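PDB 3ZXK: HIAXHD3 from Humicola insolens, which probably removes arabinofuranose side chains from xylan as a family 43 glycoside hydrolase, and has served as a scaffold for engineering added endo-xylanase activity. Local coordinates for residues R89-N94 / L146-D151; Y155-N160 / A194-I199; H133-D138 / D171-V176; T54-S59 / S127-Q132. All coordinates share one frame; numbering follows the deposited sequence. Where two conformers were deposited one is given.

Contact 1: residues R89-N94 / L146-D151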
loop_
_atom_site.group_PDB
_atom_site.type_symbol
_atom_site.label_atom_id
_atom_site.label_comp_id
_atom_site.label_asym_id
_atom_site.label_seq_id
_atom_site.Cartn_x
_atom_site.Cartn_y
_atom_site.Cartn_z
ATOM N N ARG A 89 4.914 13.150 8.908
ATOM C CA ARG A 89 6.212 13.714 9.345
ATOM C C ARG A 89 6.406 13.449 10.819
ATOM O O ARG A 89 5.452 13.226 11.545
ATOM C CB ARG A 89 6.354 15.235 9.081
ATOM C CG ARG A 89 6.342 15.674 7.605
ATOM C CD ARG A 89 7.661 15.346 6.906
ATOM N NE ARG A 89 7.604 15.457 5.452
ATOM C CZ ARG A 89 7.986 16.521 4.734
ATOM N NH1 ARG A 89 8.468 17.644 5.299
ATOM N NH2 ARG A 89 7.874 16.468 3.419
ATOM N N TYR A 90 7.656 13.477 11.256
ATOM C CA TYR A 90 7.965 13.322 12.671
ATOM C C TYR A 90 8.297 14.687 13.292
ATOM O O TYR A 90 9.160 15.422 12.782
ATOM C CB TYR A 90 9.182 12.420 12.800
ATOM C CG TYR A 90 9.699 12.275 14.200
ATOM C CD1 TYR A 90 8.955 11.612 15.188
ATOM C CD2 TYR A 90 10.952 12.773 14.532
ATOM C CE1 TYR A 90 9.457 11.462 16.484
ATOM C CE2 TYR A 90 11.455 12.657 15.810
ATOM C CZ TYR A 90 10.715 11.986 16.783
ATOM O OH TYR A 90 11.256 11.862 18.056
ATOM N N ARG A 91 7.612 15.005 14.384
ATOM C CA ARG A 91 7.799 16.281 15.059
ATOM C C ARG A 91 8.756 16.057 16.207
ATOM O O ARG A 91 8.419 15.383 17.180
ATOM C CB ARG A 91 6.460 16.799 15.575
ATOM C CG ARG A 91 6.478 18.288 15.860
ATOM C CD ARG A 91 5.115 18.767 16.310
ATOM N NE ARG A 91 5.067 20.234 16.258
ATOM C CZ ARG A 91 3.988 20.955 16.546
ATOM N NH1 ARG A 91 2.855 20.361 16.955
ATOM N NH2 ARG A 91 4.029 22.274 16.438
ATOM N N ARG A 92 9.953 16.641 16.101
ATOM C CA ARG A 92 10.966 16.484 17.155
ATOM C C ARG A 92 10.550 17.085 18.496
ATOM O O ARG A 92 10.821 16.497 19.550
ATOM C CB ARG A 92 12.305 17.083 16.718
ATOM C CG ARG A 92 13.115 16.152 15.833
ATOM C CD ARG A 92 12.485 15.889 14.488
ATOM N NE ARG A 92 13.486 15.272 13.611
ATOM C CZ ARG A 92 13.260 14.929 12.354
ATOM N NH1 ARG A 92 12.047 15.097 11.831
ATOM N NH2 ARG A 92 14.242 14.402 11.637
ATOM N N SER A 93 9.877 18.231 18.463
ATOM C CA SER A 93 9.621 18.968 19.717
ATOM C C SER A 93 8.769 18.192 20.722
ATOM O O SER A 93 8.960 18.339 21.932
ATOM C CB SER A 93 9.006 20.329 19.437
ATOM O OG SER A 93 7.741 20.166 18.838
ATOM N N ASN A 94 7.858 17.355 20.224
ATOM C CA ASN A 94 7.085 16.520 21.140
ATOM C C ASN A 94 7.195 15.026 20.846
ATOM O O ASN A 94 6.365 14.256 21.315
ATOM C CB ASN A 94 5.608 16.966 21.192
ATOM C CG ASN A 94 4.926 16.821 19.854
ATOM O OD1 ASN A 94 5.569 16.506 18.853
ATOM N ND2 ASN A 94 3.628 17.007 19.839
ATOM N N LEU A 146 2.608 17.737 4.230
ATOM C CA LEU A 146 2.948 18.395 5.486
ATOM C C LEU A 146 4.403 18.831 5.549
ATOM O O LEU A 146 5.290 18.071 5.166
ATOM C CB LEU A 146 2.695 17.407 6.660
ATOM C CG LEU A 146 3.109 17.808 8.085
ATOM C CD1 LEU A 146 2.311 19.023 8.518
ATOM C CD2 LEU A 146 2.906 16.661 9.071
ATOM N N LEU A 147 4.631 20.040 6.090
ATOM C CA LEU A 147 5.940 20.524 6.466
ATOM C C LEU A 147 5.889 20.973 7.922
ATOM O O LEU A 147 5.027 21.750 8.269
ATOM C CB LEU A 147 6.352 21.741 5.577
ATOM C CG LEU A 147 7.549 22.540 6.128
ATOM C CD1 LEU A 147 8.787 21.671 6.118
ATOM C CD2 LEU A 147 7.817 23.809 5.342
ATOM N N ILE A 148 6.775 20.463 8.759
ATOM C CA ILE A 148 6.998 21.069 10.065
ATOM C C ILE A 148 8.226 21.970 9.938
ATOM O O ILE A 148 9.347 21.465 9.803
ATOM C CB ILE A 148 7.181 19.976 11.143
ATOM C CG1 ILE A 148 5.982 18.994 11.072
ATOM C CG2 ILE A 148 7.437 20.597 12.520
ATOM C CD1 ILE A 148 6.007 17.856 12.069
ATOM N N ASP A 149 8.001 23.289 9.979
ATOM C CA ASP A 149 9.031 24.269 9.720
ATOM C C ASP A 149 10.075 24.341 10.854
ATOM O O ASP A 149 9.887 23.794 11.935
ATOM C CB ASP A 149 8.373 25.627 9.436
ATOM C CG ASP A 149 9.240 26.538 8.622
ATOM O OD1 ASP A 149 10.387 26.149 8.261
ATOM O OD2 ASP A 149 8.771 27.659 8.334
ATOM N N ASP A 150 11.184 25.018 10.592
ATOM C CA ASP A 150 12.298 25.083 11.556
ATOM C C ASP A 150 11.913 25.762 12.874
ATOM O O ASP A 150 12.522 25.491 13.911
ATOM C CB ASP A 150 13.502 25.792 10.934
ATOM C CG ASP A 150 14.114 25.019 9.785
ATOM O OD1 ASP A 150 14.125 23.763 9.822
ATOM O OD2 ASP A 150 14.597 25.671 8.838
ATOM N N ASP A 151 10.918 26.652 12.803
ATOM C CA ASP A 151 10.320 27.283 13.997
ATOM C C ASP A 151 9.140 26.550 14.642
ATOM O O ASP A 151 8.461 27.102 15.523
ATOM C CB ASP A 151 9.952 28.734 13.704
ATOM C CG ASP A 151 8.808 28.883 12.690
ATOM O OD1 ASP A 151 8.270 27.879 12.168
ATOM O OD2 ASP A 151 8.465 30.058 12.404
HETATM O O HOH W 1 8.738 18.414 8.128
#

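Contact 2: residues Y155-N160 / A194-I199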
loop_
_atom_site.group_PDB
_atom_site.type_symbol
_atom_site.label_atom_id
_atom_site.label_comp_id
_atom_site.label_asym_id
_atom_site.label_seq_id
_atom_site.Cartn_x
_atom_site.Cartn_y
_atom_site.Cartn_z
ATOM N N TYR A 155 2.617 23.453 8.263
ATOM C CA TYR A 155 1.945 23.865 7.030
ATOM C C TYR A 155 1.566 22.636 6.241
ATOM O O TYR A 155 2.268 21.635 6.297
ATOM C CB TYR A 155 2.897 24.725 6.147
ATOM C CG TYR A 155 3.358 25.989 6.818
ATOM C CD1 TYR A 155 2.592 27.155 6.791
ATOM C CD2 TYR A 155 4.561 26.008 7.523
ATOM C CE1 TYR A 155 3.023 28.291 7.449
ATOM C CE2 TYR A 155 4.998 27.155 8.176
ATOM C CZ TYR A 155 4.211 28.289 8.118
ATOM O OH TYR A 155 4.595 29.445 8.757
ATOM N N ILE A 156 0.474 22.738 5.484
ATOM C CA ILE A 156 0.109 21.690 4.528
ATOM C C ILE A 156 -0.144 22.307 3.146
ATOM O O ILE A 156 -0.994 23.189 2.997
ATOM C CB ILE A 156 -1.113 20.855 4.978
ATOM C CG1 ILE A 156 -0.777 20.103 6.285
ATOM C CG2 ILE A 156 -1.557 19.878 3.882
ATOM C CD1 ILE A 156 -1.931 19.334 6.897
ATOM N N ALA A 157 0.637 21.857 2.171
ATOM C CA ALA A 157 0.401 22.153 0.775
ATOM C C ALA A 157 -0.589 21.101 0.235
ATOM O O ALA A 157 -0.517 19.911 0.589
ATOM C CB ALA A 157 1.722 22.150 -0.013
ATOM N N TYR A 158 -1.536 21.530 -0.603
ATOM C CA TYR A 158 -2.543 20.607 -1.114
ATOM C C TYR A 158 -3.203 21.150 -2.342
ATOM O O TYR A 158 -3.026 22.319 -2.668
ATOM C CB TYR A 158 -3.602 20.316 -0.033
ATOM C CG TYR A 158 -4.449 21.518 0.309
ATOM C CD1 TYR A 158 -4.004 22.476 1.218
ATOM C CD2 TYR A 158 -5.714 21.685 -0.270
ATOM C CE1 TYR A 158 -4.786 23.582 1.540
ATOM C CE2 TYR A 158 -6.509 22.779 0.047
ATOM C CZ TYR A 158 -6.046 23.723 0.968
ATOM O OH TYR A 158 -6.829 24.816 1.272
ATOM N N GLY A 159 -3.945 20.296 -3.039
ATOM C CA GLY A 159 -4.827 20.809 -4.097
ATOM C C GLY A 159 -4.650 20.096 -5.412
ATOM O O GLY A 159 -3.696 19.351 -5.616
ATOM N N ASN A 160 -5.611 20.344 -6.295
ATOM C CA ASN A 160 -5.627 19.887 -7.675
ATOM C C ASN A 160 -6.803 20.657 -8.292
ATOM O O ASN A 160 -7.929 20.577 -7.785
ATOM C CB ASN A 160 -5.822 18.358 -7.759
ATOM C CG ASN A 160 -6.150 17.875 -9.173
ATOM O OD1 ASN A 160 -6.748 18.599 -9.981
ATOM N ND2 ASN A 160 -5.792 16.636 -9.472
ATOM N N ALA A 194 1.265 17.165 -3.952
ATOM C CA ALA A 194 2.155 18.006 -3.154
ATOM C C ALA A 194 2.934 17.285 -2.037
ATOM O O ALA A 194 2.382 16.517 -1.248
ATOM C CB ALA A 194 1.391 19.217 -2.588
ATOM N N ARG A 195 4.234 17.576 -1.996
ATOM C CA ARG A 195 5.083 17.298 -0.840
ATOM C C ARG A 195 5.774 18.615 -0.534
ATOM O O ARG A 195 6.155 19.345 -1.479
ATOM C CB ARG A 195 6.087 16.165 -1.119
ATOM C CG ARG A 195 5.616 14.776 -0.668
ATOM C CD ARG A 195 4.630 14.193 -1.645
ATOM N NE ARG A 195 4.128 12.923 -1.124
ATOM C CZ ARG A 195 3.146 12.811 -0.230
ATOM N NH1 ARG A 195 2.563 13.898 0.264
ATOM N NH2 ARG A 195 2.722 11.614 0.140
ATOM N N MET A 196 5.938 18.958 0.740
ATOM C CA MET A 196 6.452 20.290 1.098
ATOM C C MET A 196 7.740 20.208 1.942
ATOM O O MET A 196 7.847 19.354 2.846
ATOM C CB MET A 196 5.374 21.109 1.826
ATOM C CG MET A 196 5.739 22.590 2.013
ATOM S SD MET A 196 4.315 23.481 2.667
ATOM C CE MET A 196 4.875 25.182 2.664
ATOM N N TYR A 197 8.705 21.091 1.641
ATOM C CA TYR A 197 10.035 21.014 2.257
ATOM C C TYR A 197 10.583 22.384 2.627
ATOM O O TYR A 197 10.303 23.394 1.966
ATOM C CB TYR A 197 11.035 20.361 1.302
ATOM C CG TYR A 197 10.576 19.007 0.779
ATOM C CD1 TYR A 197 10.807 17.824 1.513
ATOM C CD2 TYR A 197 9.890 18.917 -0.429
ATOM C CE1 TYR A 197 10.357 16.594 1.052
ATOM C CE2 TYR A 197 9.437 17.693 -0.906
ATOM C CZ TYR A 197 9.702 16.514 -0.175
ATOM O OH TYR A 197 9.258 15.242 -0.600
ATOM N N LYS A 198 11.390 22.404 3.673
ATOM C CA LYS A 198 12.187 23.576 4.035
ATOM C C LYS A 198 13.631 23.113 3.912
ATOM O O LYS A 198 14.069 22.208 4.624
ATOM C CB LYS A 198 11.845 24.019 5.463
ATOM C CG LYS A 198 12.732 25.111 6.039
ATOM C CD LYS A 198 12.466 26.456 5.398
ATOM C CE LYS A 198 13.174 27.567 6.156
ATOM N NZ LYS A 198 12.641 27.675 7.540
ATOM N N ILE A 199 14.355 23.689 2.958
ATOM C CA ILE A 199 15.732 23.288 2.675
ATOM C C ILE A 199 16.640 24.510 2.597
ATOM O O ILE A 199 16.444 25.374 1.744
ATOM C CB ILE A 199 15.827 22.460 1.381
ATOM C CG1 ILE A 199 14.865 21.269 1.414
ATOM C CG2 ILE A 199 17.289 22.044 1.143
ATOM C CD1 ILE A 199 14.712 20.555 0.063
HETATM O O HOH W 2 -1.368 18.575 -4.123
#

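Contact 3: residues H133-D138 / D171-V176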
loop_
_atom_site.group_PDB
_atom_site.type_symbol
_atom_site.label_atom_id
_atom_site.label_comp_id
_atom_site.label_asym_id
_atom_site.label_seq_id
_atom_site.Cartn_x
_atom_site.Cartn_y
_atom_site.Cartn_z
ATOM N N HIS A 133 -6.620 8.619 16.711
ATOM C CA HIS A 133 -7.245 9.724 15.995
ATOM C C HIS A 133 -7.206 10.977 16.860
ATOM O O HIS A 133 -7.723 10.984 17.980
ATOM C CB HIS A 133 -8.664 9.329 15.659
ATOM C CG HIS A 133 -9.431 10.394 14.947
ATOM N ND1 HIS A 133 -10.721 10.664 15.227
ATOM C CD2 HIS A 133 -9.037 11.294 13.976
ATOM C CE1 HIS A 133 -11.144 11.672 14.447
ATOM N NE2 HIS A 133 -10.113 12.065 13.685
ATOM N N THR A 134 -6.596 12.031 16.343
ATOM C CA THR A 134 -6.254 13.195 17.147
ATOM C C THR A 134 -7.093 14.423 16.750
ATOM O O THR A 134 -7.439 15.259 17.594
ATOM C CB THR A 134 -4.718 13.456 17.057
ATOM O OG1 THR A 134 -4.002 12.317 17.567
ATOM C CG2 THR A 134 -4.295 14.727 17.797
ATOM N N ALA A 135 -7.429 14.539 15.476
ATOM C CA ALA A 135 -8.265 15.663 15.045
ATOM C C ALA A 135 -8.908 15.383 13.711
ATOM O O ALA A 135 -8.506 14.444 12.993
ATOM C CB ALA A 135 -7.457 16.968 15.005
ATOM N N THR A 136 -9.937 16.172 13.405
ATOM C CA THR A 136 -10.530 16.178 12.087
ATOM C C THR A 136 -10.616 17.668 11.725
ATOM O O THR A 136 -11.048 18.492 12.540
ATOM C CB THR A 136 -11.941 15.514 12.062
ATOM O OG1 THR A 136 -11.859 14.161 12.532
ATOM C CG2 THR A 136 -12.540 15.525 10.648
ATOM N N ILE A 137 -10.172 18.007 10.521
ATOM C CA ILE A 137 -10.233 19.364 9.991
ATOM C C ILE A 137 -11.290 19.386 8.871
ATOM O O ILE A 137 -11.271 18.529 7.990
ATOM C CB ILE A 137 -8.833 19.781 9.471
ATOM C CG1 ILE A 137 -7.873 20.053 10.647
ATOM C CG2 ILE A 137 -8.923 21.009 8.581
ATOM C CD1 ILE A 137 -6.401 20.130 10.259
ATOM N N ASP A 138 -12.191 20.375 8.887
ATOM C CA ASP A 138 -13.311 20.456 7.934
ATOM C C ASP A 138 -12.914 21.230 6.665
ATOM O O ASP A 138 -13.608 22.168 6.230
ATOM C CB ASP A 138 -14.538 21.140 8.581
ATOM C CG ASP A 138 -15.259 20.256 9.608
ATOM O OD1 ASP A 138 -15.142 19.010 9.545
ATOM O OD2 ASP A 138 -15.978 20.826 10.477
ATOM N N ASP A 171 -0.777 23.054 17.853
ATOM C CA ASP A 171 -0.947 21.620 18.119
ATOM C C ASP A 171 -1.280 20.759 16.876
ATOM O O ASP A 171 -1.420 19.544 16.988
ATOM C CB ASP A 171 -1.943 21.365 19.269
ATOM C CG ASP A 171 -3.365 21.742 18.926
ATOM O OD1 ASP A 171 -3.659 22.074 17.743
ATOM O OD2 ASP A 171 -4.209 21.737 19.859
ATOM N N GLY A 172 -1.396 21.400 15.710
ATOM C CA GLY A 172 -1.646 20.700 14.455
ATOM C C GLY A 172 -3.091 20.297 14.240
ATOM O O GLY A 172 -3.401 19.563 13.291
ATOM N N THR A 173 -3.987 20.722 15.134
ATOM C CA THR A 173 -5.377 20.193 15.084
ATOM C C THR A 173 -6.392 21.054 14.356
ATOM O O THR A 173 -7.491 20.574 14.097
ATOM C CB THR A 173 -5.938 19.858 16.481
ATOM O OG1 THR A 173 -6.096 21.090 17.199
ATOM C CG2 THR A 173 -4.997 18.896 17.229
ATOM N N ARG A 174 -6.043 22.300 14.033
ATOM C CA ARG A 174 -6.959 23.234 13.420
ATOM C C ARG A 174 -6.265 23.975 12.280
ATOM O O ARG A 174 -5.055 24.217 12.317
ATOM C CB ARG A 174 -7.404 24.289 14.438
ATOM C CG ARG A 174 -8.236 23.733 15.591
ATOM C CD ARG A 174 -8.604 24.828 16.597
ATOM N NE ARG A 174 -7.450 25.597 17.090
ATOM C CZ ARG A 174 -7.132 26.835 16.693
ATOM N NH1 ARG A 174 -7.869 27.482 15.789
ATOM N NH2 ARG A 174 -6.070 27.440 17.198
ATOM N N GLN A 175 -7.050 24.389 11.297
ATOM C CA GLN A 175 -6.533 25.311 10.297
ATOM C C GLN A 175 -6.564 26.744 10.834
ATOM O O GLN A 175 -7.605 27.195 11.336
ATOM C CB GLN A 175 -7.405 25.199 9.074
ATOM C CG GLN A 175 -7.031 26.100 7.930
ATOM C CD GLN A 175 -7.943 25.871 6.747
ATOM O OE1 GLN A 175 -7.852 24.853 6.059
ATOM N NE2 GLN A 175 -8.856 26.801 6.533
ATOM N N VAL A 176 -5.458 27.477 10.688
ATOM C CA VAL A 176 -5.386 28.874 11.155
ATOM C C VAL A 176 -5.573 29.840 9.971
ATOM O O VAL A 176 -6.220 30.891 10.084
ATOM C CB VAL A 176 -4.063 29.158 11.938
ATOM C CG1 VAL A 176 -3.663 30.639 11.911
ATOM C CG2 VAL A 176 -4.182 28.646 13.370
HETATM O O HOH W 3 -10.098 20.957 13.484
#

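Contact 4: residues T54-S59 / S127-Q132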
loop_
_atom_site.group_PDB
_atom_site.type_symbol
_atom_site.label_atom_id
_atom_site.label_comp_id
_atom_site.label_asym_id
_atom_site.label_seq_id
_atom_site.Cartn_x
_atom_site.Cartn_y
_atom_site.Cartn_z
ATOM N N THR A 54 11.384 -2.366 5.168
ATOM C CA THR A 54 10.648 -3.314 6.010
ATOM C C THR A 54 9.435 -2.568 6.566
ATOM O O THR A 54 9.599 -1.436 7.050
ATOM C CB THR A 54 11.505 -3.756 7.208
ATOM O OG1 THR A 54 12.690 -4.414 6.738
ATOM C CG2 THR A 54 10.725 -4.702 8.115
ATOM N N PRO A 55 8.230 -3.170 6.492
ATOM C CA PRO A 55 7.049 -2.485 7.063
ATOM C C PRO A 55 7.093 -2.533 8.593
ATOM O O PRO A 55 7.448 -3.582 9.166
ATOM C CB PRO A 55 5.861 -3.272 6.483
ATOM C CG PRO A 55 6.410 -4.612 6.177
ATOM C CD PRO A 55 7.890 -4.502 5.940
ATOM N N VAL A 56 6.823 -1.405 9.254
ATOM C CA VAL A 56 6.946 -1.374 10.717
ATOM C C VAL A 56 5.678 -1.027 11.479
ATOM O O VAL A 56 5.547 -1.417 12.639
ATOM C CB VAL A 56 8.133 -0.521 11.207
ATOM C CG1 VAL A 56 9.427 -1.176 10.736
ATOM C CG2 VAL A 56 8.002 0.933 10.737
ATOM N N THR A 57 4.750 -0.334 10.833
ATOM C CA THR A 57 3.493 0.082 11.477
ATOM C C THR A 57 2.488 0.547 10.428
ATOM O O THR A 57 2.822 0.625 9.243
ATOM C CB THR A 57 3.744 1.182 12.583
ATOM O OG1 THR A 57 2.564 1.358 13.393
ATOM C CG2 THR A 57 4.161 2.528 11.987
ATOM N N HIS A 58 1.268 0.844 10.854
ATOM C CA HIS A 58 0.294 1.512 9.991
ATOM C C HIS A 58 -0.256 2.679 10.765
ATOM O O HIS A 58 -0.571 2.552 11.949
ATOM C CB HIS A 58 -0.894 0.620 9.668
ATOM C CG HIS A 58 -0.643 -0.425 8.604
ATOM N ND1 HIS A 58 0.096 -1.542 8.826
ATOM C CD2 HIS A 58 -1.078 -0.493 7.285
ATOM C CE1 HIS A 58 0.084 -2.316 7.715
ATOM N NE2 HIS A 58 -0.615 -1.674 6.768
ATOM N N SER A 59 -0.415 3.825 10.109
ATOM C CA SER A 59 -0.891 5.045 10.823
ATOM C C SER A 59 -2.387 5.039 11.162
ATOM O O SER A 59 -2.805 5.781 12.040
ATOM C CB SER A 59 -0.587 6.288 9.985
ATOM O OG SER A 59 0.797 6.475 9.882
ATOM N N SER A 127 7.203 -1.729 20.182
ATOM C CA SER A 127 6.110 -1.560 21.139
ATOM C C SER A 127 5.652 -0.102 21.298
ATOM O O SER A 127 4.554 0.156 21.787
ATOM C CB SER A 127 6.502 -2.150 22.504
ATOM O OG SER A 127 7.640 -1.476 23.029
ATOM N N ALA A 128 6.472 0.860 20.885
ATOM C CA ALA A 128 6.102 2.265 21.113
ATOM C C ALA A 128 5.027 2.810 20.155
ATOM O O ALA A 128 4.330 3.746 20.514
ATOM C CB ALA A 128 7.335 3.172 21.074
ATOM N N TRP A 129 4.883 2.245 18.955
ATOM C CA TRP A 129 3.881 2.748 18.022
ATOM C C TRP A 129 2.526 2.580 18.659
ATOM O O TRP A 129 2.194 1.498 19.166
ATOM C CB TRP A 129 3.882 1.940 16.732
ATOM C CG TRP A 129 5.145 2.023 15.940
ATOM C CD1 TRP A 129 6.090 1.013 15.747
ATOM C CD2 TRP A 129 5.620 3.159 15.156
ATOM N NE1 TRP A 129 7.088 1.436 14.912
ATOM C CE2 TRP A 129 6.881 2.730 14.541
ATOM C CE3 TRP A 129 5.183 4.484 14.967
ATOM C CZ2 TRP A 129 7.614 3.572 13.713
ATOM C CZ3 TRP A 129 5.934 5.319 14.129
ATOM C CH2 TRP A 129 7.127 4.871 13.529
ATOM N N ASN A 130 1.741 3.650 18.661
ATOM C CA ASN A 130 0.415 3.617 19.234
ATOM C C ASN A 130 -0.381 4.727 18.598
ATOM O O ASN A 130 -0.303 5.855 19.052
ATOM C CB ASN A 130 0.492 3.848 20.746
ATOM C CG ASN A 130 -0.861 3.761 21.440
ATOM O OD1 ASN A 130 -1.893 3.551 20.808
ATOM N ND2 ASN A 130 -0.853 3.949 22.757
ATOM N N TRP A 131 -1.113 4.417 17.528
ATOM C CA TRP A 131 -1.745 5.478 16.746
ATOM C C TRP A 131 -3.146 5.761 17.208
ATOM O O TRP A 131 -3.928 4.838 17.414
ATOM C CB TRP A 131 -1.780 5.019 15.293
ATOM C CG TRP A 131 -0.411 4.891 14.698
ATOM C CD1 TRP A 131 0.437 3.771 14.685
ATOM C CD2 TRP A 131 0.321 5.943 14.009
ATOM N NE1 TRP A 131 1.596 4.065 14.031
ATOM C CE2 TRP A 131 1.595 5.353 13.600
ATOM C CE3 TRP A 131 0.040 7.271 13.677
ATOM C CZ2 TRP A 131 2.565 6.099 12.908
ATOM C CZ3 TRP A 131 1.003 8.014 12.961
ATOM C CH2 TRP A 131 2.241 7.438 12.595
ATOM N N GLN A 132 -3.470 7.049 17.375
ATOM C CA GLN A 132 -4.820 7.436 17.799
ATOM C C GLN A 132 -5.307 8.561 16.920
ATOM O O GLN A 132 -4.507 9.399 16.478
ATOM C CB GLN A 132 -4.813 7.950 19.248
ATOM C CG GLN A 132 -4.239 6.998 20.294
ATOM C CD GLN A 132 -5.143 5.834 20.607
ATOM O OE1 GLN A 132 -6.375 5.913 20.455
ATOM N NE2 GLN A 132 -4.543 4.735 21.071
#

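Contact 1: residues R89-N94 / L146-D151
Leu146 meets Arg89 where the first strands of two neighbouring blades of the family 43 β-propeller run side by side. Strands 89-91 and 146-148 lie 24° from parallel and 7.8 Å apart at closest approach, too far for backbone pairing, so side chains and one water fill the gap. The isobutyl branch of Leu146 slides along the root of Arg89, CD2 lying 3.7 Å from Arg89 CB. The arginine chain bends at CG (chi2 -75°), which brings its guanidinium face over the end of the Leu146 carbonyl, whose oxygen points into it, 3.1 Å from Arg89 CZ. This is a face contact and no hydrogen bond, because the N-H groups point along the plane and away from that oxygen. At Leu147 the chain turns its side chain to the other face of the strand, yet CD1 still comes within 4.1 Å of Arg89 NH1. Ile148 then faces the partner strand again. Its CD1 touches Arg91 CB at 3.7 Å and also packs on Arg89 CB, using the aliphatic roots of two arginines. A water in the plane of the Arg89 guanidinium accepts from Arg89 NH1 and from Ile148 N, both at 2.9 Å. Outside these strands, Arg89 NH2 pairs with Glu21 and bonds to Met196 O, while Arg91 reaches Asp152 and Pro170 O. Arginine suits such a seam because it has an aliphatic stem for packing and a charged end for bonding; the carbonyl oxygen pointed at its face and the Glu21 carboxylate would be expected to stabilise the positive charge of Arg89.

Contact 2: residues Y155-N160 / A194-I199
Ala157 and Ala194 meet methyl to methyl, their CB atoms 3.9 Å apart, at the point where strand 155-158 comes nearest to strand 194-199. Small residues suit this spot, since the backbones of Tyr158 and Ala194 approach to 5.7 Å between CA atoms. Beside them Met196 reaches across. With CG anti to the backbone N (chi1 -170°) and the chain extended beyond it, the sulphur arrives between two partners, SD lying 4.0 Å from both Tyr155 CB and Ala157 CB. Methionine has the length to span a gap that is widening here. The phenol of Tyr155 swings away, so that its CB, and not the ring, does most of the touching. Packing is thus confined to one compact apolar patch. Toward Gly159 contact becomes indirect: a water donates to Gly159 O at 2.9 Å and accepts from Ala194 N at 3.0 Å. In the other direction the strands splay, at 147° between their directions, and Lys198 turns to Asp149 and Asp150. Asn160, just past the bridging water, touches the bound xylose and bonds to Glu192 of the glycan pocket. The patch joins the second strand of one propeller blade to the first strand of the next, with Ile205 of strand 202-209 and Leu147 of strand 145-148 packed against it.

Contact 3: residues H133-D138 / D171-V176
Ala135 packs on Thr173 where the outer strand of one β-propeller blade passes the Asx turn that leads into the outer strand of the next. Ala135 CB lies 3.6 Å from Thr173 CB, a close fit that suits a residue with nothing beyond its methyl. Ala135 belongs to a classic β bulge, in which Thr134 and Ala135 both face Leu109. Thr173 is locked by its own turn. Its first torsion (chi1 67°) puts OG1 between the backbone N and the carbonyl carbon, so the hydroxyl bends back to Asp171 OD1 at 2.7 Å while the backbone N of Thr173 reaches the same oxygen at 3.0 Å. Both donors come from one face of the carboxylate, well above its plane. That arrangement leaves CG2 anti to the carbonyl carbon, and this methyl meets Ala135 CB and, more distantly, Thr134 CG2. Gly172, with its positive phi, carries the chain through the turn. On its own strand Ile137 contributes the most buried surface. CG1 lies beside the backbone N (chi1 -73°) and the chain stays extended to CD1, which stretches the side chain alongside the Thr173 carbonyl, Ile137 CG1 standing 3.5 Å from Thr173 O. The other branch, CG2, grazes Gln175 CB at 4.5 Å; the amide oxygen of Gln175 is taken by Tyr141 and Asn139. Between the backbones a single water donates twice, to Thr136 O at 2.8 Å and to Thr173 O at 2.7 Å.

Contact 4: residues T54-S59 / S127-Q132
Thr57 serves two tryptophans with its two branches: the methyl presses on Trp129 and the hydroxyl takes a hydrogen bond from Trp131. Thr57 CG2 stands 3.6 Å from the centroid of the Trp129 six-membered ring, 12° off the normal, a CH-pi contact over the face. With OG1 anti to the backbone N (chi1 -167°), the hydroxyl is directed to Trp131 NE1, 2.9 Å from Thr57 OG1, although the bond is bent to 137° and the oxygen lies somewhat out of the indole plane. Threonine fits because it carries a methyl and an acceptor on one carbon; tryptophan fits because its broad indole offers a face for CH-pi packing and, in Trp131, an N-H. Farther along, Ser59 CA lies over the Trp131 face, 3.7 Å from its six-membered ring centroid, and Ser59 OG rests 3.2 Å from Trp131 CH2. The contact buries Ser59 O, which has no polar partner in the model. Val56 and Thr57 form a classic β bulge, both facing Val44. Strand 54-58 is the outermost strand of its blade, paired with strand 41-47; the tryptophans lie on the loop entering strand 132-137 and also touch Phe97 and Ser112 of their own blade, the next one.

All four contacts lie in the β-propeller of the family 43 domain and join successive blades. Contact 4 ties blade 21-58 to blade 87-137; contacts 1 and 3, their centres about 15 Å apart, tie that blade to 145-183, at the first strands, and at the outer strand 132-137 against the turn entering strand 175-183. Contact 2 ties 145-183 to the sheet starting at 192-199. Contacts 1 and 2, about 13 Å between centres, touch through adjacent strands 145-148 and 154-158. Contacts 3 and 4 adjoin in sequence, yet their centres are about 21 Å apart. Along the chain contact 3 alternates with contacts 1 and 2, and contact 1 with contact 4. Together they hold sequential blades around the ring; contact 2 includes Asn160 of the glycan pocket.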